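Local atomic coordinates of CADD-like protein of unknown function (Nostoc punctiforme, PDB entry 3B5O), a protein that is of unknown function but resembles CADD and may be an oxidoreductase. Residues F4-L15 with F204-I215. Sequence-based numbering, arbitrary orientation. Where two conformers were deposited one is given.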
loop_
_atom_site.group_PDB
_atom_site.type_symbol
_atom_site.label_atom_id
_atom_site.label_comp_id
_atom_site.label_asym_id
_atom_site.label_seq_id
_atom_site.Cartn_x
_atom_site.Cartn_y
_atom_site.Cartn_z
ATOM N N PHE A 4 22.296 5.541 7.377
ATOM C CA PHE A 4 21.084 5.122 6.658
ATOM C C PHE A 4 20.059 4.508 7.607
ATOM O O PHE A 4 18.848 4.746 7.455
ATOM C CB PHE A 4 21.437 4.167 5.509
ATOM C CG PHE A 4 20.258 3.825 4.626
ATOM C CD1 PHE A 4 19.631 4.801 3.868
ATOM C CD2 PHE A 4 19.785 2.534 4.560
ATOM C CE1 PHE A 4 18.529 4.470 3.052
ATOM C CE2 PHE A 4 18.705 2.215 3.751
ATOM C CZ PHE A 4 18.092 3.193 3.005
ATOM N N ASN A 5 20.509 3.724 8.589
ATOM C CA ASN A 5 19.606 3.188 9.590
ATOM C C ASN A 5 18.881 4.312 10.334
ATOM O O ASN A 5 17.681 4.208 10.617
ATOM C CB ASN A 5 20.345 2.295 10.596
ATOM C CG ASN A 5 20.792 0.985 10.002
ATOM O OD1 ASN A 5 20.313 0.565 8.945
ATOM N ND2 ASN A 5 21.715 0.314 10.686
ATOM N N HIS A 6 19.600 5.388 10.650
ATOM C CA HIS A 6 18.946 6.535 11.280
ATOM C C HIS A 6 17.864 7.123 10.365
ATOM O O HIS A 6 16.774 7.475 10.816
ATOM C CB HIS A 6 19.949 7.651 11.654
ATOM C CG HIS A 6 20.896 7.294 12.760
ATOM N ND1 HIS A 6 20.602 6.364 13.734
ATOM C CD2 HIS A 6 22.129 7.775 13.057
ATOM C CE1 HIS A 6 21.622 6.273 14.575
ATOM N NE2 HIS A 6 22.559 7.120 14.186
ATOM N N LEU A 7 18.183 7.259 9.082
ATOM C CA LEU A 7 17.226 7.809 8.118
ATOM C C LEU A 7 15.966 6.953 8.019
ATOM O O LEU A 7 14.857 7.473 8.084
ATOM C CB LEU A 7 17.868 7.958 6.738
ATOM C CG LEU A 7 16.940 8.489 5.646
ATOM C CD1 LEU A 7 16.406 9.888 5.962
ATOM C CD2 LEU A 7 17.647 8.480 4.286
ATOM N N THR A 8 16.130 5.642 7.882
ATOM C CA THR A 8 14.936 4.782 7.742
ATOM C C THR A 8 14.101 4.751 9.031
ATOM O O THR A 8 12.863 4.761 8.983
ATOM C CB THR A 8 15.292 3.368 7.270
ATOM O OG1 THR A 8 16.196 2.749 8.206
ATOM C CG2 THR A 8 15.927 3.419 5.890
ATOM N N LYS A 9 14.752 4.749 10.200
ATOM C CA LYS A 9 14.010 4.846 11.447
ATOM C C LYS A 9 13.222 6.140 11.490
ATOM O O LYS A 9 12.054 6.148 11.860
ATOM C CB LYS A 9 14.956 4.757 12.661
ATOM C CG LYS A 9 14.239 4.828 14.005
ATOM C CD LYS A 9 13.179 3.747 14.154
ATOM C CE LYS A 9 12.755 3.581 15.602
ATOM N N GLN A 10 13.867 7.244 11.121
ATOM C CA GLN A 10 13.209 8.537 11.084
ATOM C C GLN A 10 11.955 8.542 10.192
ATOM O O GLN A 10 10.908 9.067 10.565
ATOM C CB GLN A 10 14.195 9.597 10.602
ATOM C CG GLN A 10 13.625 10.965 10.302
ATOM C CD GLN A 10 13.071 11.677 11.503
ATOM O OE1 GLN A 10 13.607 11.554 12.613
ATOM N NE2 GLN A 10 12.004 12.445 11.298
ATOM N N LEU A 11 12.101 7.979 8.996
ATOM C CA LEU A 11 10.988 7.940 8.043
ATOM C C LEU A 11 9.840 7.087 8.567
ATOM O O LEU A 11 8.670 7.440 8.406
ATOM C CB LEU A 11 11.485 7.455 6.692
ATOM C CG LEU A 11 12.463 8.420 6.000
ATOM C CD1 LEU A 11 13.154 7.752 4.792
ATOM C CD2 LEU A 11 11.792 9.713 5.555
ATOM N N ASN A 12 10.158 5.987 9.240
ATOM C CA ASN A 12 9.088 5.191 9.872
ATOM C C ASN A 12 8.373 5.947 10.981
ATOM O O ASN A 12 7.160 5.837 11.146
ATOM C CB ASN A 12 9.627 3.872 10.413
ATOM C CG ASN A 12 9.760 2.817 9.347
ATOM O OD1 ASN A 12 8.783 2.132 9.005
ATOM N ND2 ASN A 12 10.970 2.646 8.845
ATOM N N GLN A 13 9.143 6.706 11.759
ATOM C CA GLN A 13 8.585 7.518 12.836
ATOM C C GLN A 13 7.722 8.654 12.308
ATOM O O GLN A 13 6.653 8.933 12.853
ATOM C CB GLN A 13 9.709 8.063 13.735
ATOM C CG GLN A 13 10.373 6.990 14.596
ATOM C CD GLN A 13 9.407 6.375 15.599
ATOM O OE1 GLN A 13 9.180 6.924 16.675
ATOM N NE2 GLN A 13 8.826 5.235 15.239
ATOM N N LEU A 14 8.179 9.287 11.226
ATOM C CA LEU A 14 7.440 10.337 10.548
ATOM C C LEU A 14 6.033 9.830 10.191
ATOM O O LEU A 14 5.001 10.479 10.430
ATOM C CB LEU A 14 8.186 10.720 9.255
ATOM C CG LEU A 14 7.430 11.592 8.283
ATOM C CD1 LEU A 14 7.160 12.964 8.905
ATOM C CD2 LEU A 14 8.185 11.695 6.994
ATOM N N LEU A 15 6.008 8.649 9.592
ATOM C CA LEU A 15 4.771 8.021 9.192
ATOM C C LEU A 15 3.860 7.803 10.396
ATOM O O LEU A 15 2.670 8.113 10.350
ATOM C CB LEU A 15 5.096 6.692 8.496
ATOM C CG LEU A 15 3.912 5.806 8.145
ATOM C CD1 LEU A 15 3.090 6.476 7.059
ATOM C CD2 LEU A 15 4.391 4.419 7.713
ATOM N N PHE A 204 20.722 10.716 0.309
ATOM C CA PHE A 204 19.735 10.477 1.374
ATOM C C PHE A 204 18.522 11.403 1.239
ATOM O O PHE A 204 17.385 11.006 1.491
ATOM C CB PHE A 204 20.360 10.654 2.765
ATOM C CG PHE A 204 21.205 9.492 3.237
ATOM C CD1 PHE A 204 21.664 8.503 2.398
ATOM C CD2 PHE A 204 21.604 9.445 4.561
ATOM C CE1 PHE A 204 22.456 7.469 2.876
ATOM C CE2 PHE A 204 22.408 8.412 5.032
ATOM C CZ PHE A 204 22.831 7.435 4.190
ATOM N N GLY A 205 18.755 12.646 0.841
ATOM C CA GLY A 205 17.682 13.609 0.694
ATOM C C GLY A 205 16.682 13.199 -0.379
ATOM O O GLY A 205 15.483 13.434 -0.234
ATOM N N GLU A 206 17.191 12.616 -1.456
ATOM C CA GLU A 206 16.322 12.167 -2.559
ATOM C C GLU A 206 15.515 10.944 -2.129
ATOM O O GLU A 206 14.324 10.839 -2.422
ATOM C CB GLU A 206 17.134 11.865 -3.828
ATOM C CG GLU A 206 17.504 13.127 -4.593
ATOM C CD GLU A 206 16.267 13.809 -5.166
ATOM O OE1 GLU A 206 15.722 13.296 -6.163
ATOM O OE2 GLU A 206 15.806 14.827 -4.594
ATOM N N PHE A 207 16.144 10.049 -1.386
ATOM C CA PHE A 207 15.445 8.883 -0.826
ATOM C C PHE A 207 14.306 9.361 0.094
ATOM O O PHE A 207 13.163 8.897 0.001
ATOM C CB PHE A 207 16.438 7.999 -0.083
ATOM C CG PHE A 207 15.853 6.737 0.476
ATOM C CD1 PHE A 207 15.261 6.727 1.738
ATOM C CD2 PHE A 207 15.898 5.553 -0.238
ATOM C CE1 PHE A 207 14.736 5.576 2.270
ATOM C CE2 PHE A 207 15.382 4.397 0.296
ATOM C CZ PHE A 207 14.815 4.403 1.561
ATOM N N ALA A 208 14.609 10.311 0.979
ATOM C CA ALA A 208 13.587 10.871 1.871
ATOM C C ALA A 208 12.468 11.553 1.088
ATOM O O ALA A 208 11.299 11.423 1.435
ATOM C CB ALA A 208 14.229 11.863 2.880
ATOM N N ALA A 209 12.827 12.307 0.056
ATOM C CA ALA A 209 11.841 12.986 -0.769
ATOM C C ALA A 209 10.886 11.995 -1.456
ATOM O O ALA A 209 9.676 12.231 -1.522
ATOM C CB ALA A 209 12.515 13.882 -1.802
ATOM N N GLY A 210 11.421 10.882 -1.928
ATOM C CA GLY A 210 10.584 9.880 -2.581
ATOM C C GLY A 210 9.635 9.253 -1.580
ATOM O O GLY A 210 8.463 8.997 -1.871
ATOM N N PHE A 211 10.152 8.958 -0.395
ATOM C CA PHE A 211 9.333 8.384 0.671
ATOM C C PHE A 211 8.187 9.327 1.020
ATOM O O PHE A 211 7.026 8.917 1.125
ATOM C CB PHE A 211 10.229 8.128 1.893
ATOM C CG PHE A 211 9.566 7.398 3.014
ATOM C CD1 PHE A 211 8.794 8.069 3.964
ATOM C CD2 PHE A 211 9.774 6.044 3.176
ATOM C CE1 PHE A 211 8.195 7.358 5.008
ATOM C CE2 PHE A 211 9.196 5.359 4.232
ATOM C CZ PHE A 211 8.421 6.028 5.146
ATOM N N ARG A 212 8.533 10.595 1.257
ATOM C CA ARG A 212 7.550 11.607 1.609
ATOM C C ARG A 212 6.477 11.717 0.524
ATOM O O ARG A 212 5.279 11.795 0.812
ATOM C CB ARG A 212 8.250 12.957 1.747
ATOM C CG ARG A 212 7.329 14.129 1.973
ATOM C CD ARG A 212 6.705 14.088 3.334
ATOM N NE ARG A 212 7.679 14.517 4.328
ATOM C CZ ARG A 212 7.377 14.927 5.554
ATOM N NH1 ARG A 212 6.123 14.917 6.002
ATOM N NH2 ARG A 212 8.355 15.340 6.338
ATOM N N ALA A 213 6.908 11.749 -0.738
ATOM C CA ALA A 213 5.967 11.934 -1.834
ATOM C C ALA A 213 4.981 10.771 -1.886
ATOM O O ALA A 213 3.788 10.955 -2.142
ATOM C CB ALA A 213 6.685 12.074 -3.169
HETATM N N MSE A 214 5.479 9.570 -1.645
HETATM C CA MSE A 214 4.624 8.389 -1.705
HETATM C C MSE A 214 3.595 8.380 -0.586
HETATM O O MSE A 214 2.413 8.131 -0.819
HETATM C CB MSE A 214 5.480 7.131 -1.674
HETATM C CG MSE A 214 4.710 5.852 -1.799
HETATM SE SE MSE A 214 3.803 5.689 -3.500
HETATM C CE MSE A 214 3.534 3.828 -3.572
ATOM N N ILE A 215 4.031 8.603 0.647
ATOM C CA ILE A 215 3.084 8.597 1.772
ATOM C C ILE A 215 2.087 9.742 1.653
ATOM O O ILE A 215 0.923 9.591 2.001
ATOM C CB ILE A 215 3.764 8.491 3.171
ATOM C CG1 ILE A 215 4.592 9.742 3.507
ATOM C CG2 ILE A 215 4.566 7.186 3.261
ATOM C CD1 ILE A 215 5.164 9.714 4.933
#
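Phe4 drives the edge of its ring into a face of Phe207: the planes stand at 74°, the centroids lie 5.2 Å apart, and Phe4 CE1 sits above the centre of the Phe207 ring, so the pair is T-shaped. With CG anti to the backbone N (chi1 -177°), the Phe207 ring reaches across as a knob into the hole formed by Phe4, Leu7, Thr8 and Leu11. Leu11 CD1 meets that ring at its edge, 3.7 Å from Phe207 CE1. Phe204 completes the aromatic cluster, its ring lying obliquely to Phe4 with CZ 3.8 Å from Phe4 CB, while Leu7 CD2 packs against Phe204 CB. One turn on, Leu11 CB stands 3.7 Å from the centroid of the Phe211 ring and 11° off its normal, a CH-pi contact over the face. Replacing Phe211 by an alanine would strip away the ring and would probably leave Leu11 CB and CD2 facing a gap between the helices. Near the other end, Leu14 CD2 rests over the guanidinium of Arg212, 3.6 Å from CZ; Tyr19 hydrogen-bonds NH1 of the same arginine. Leu15 CD1 and Ile215 CG2 continue the apolar seam. The axes of 4-15 and 204-215 approach to 11.1 Å and run nearly parallel; apolar side chains thus join helices 2-18 and 204-230 within an all-helical fold, consistent with the heme-oxygenase-like bundle of CADD relatives.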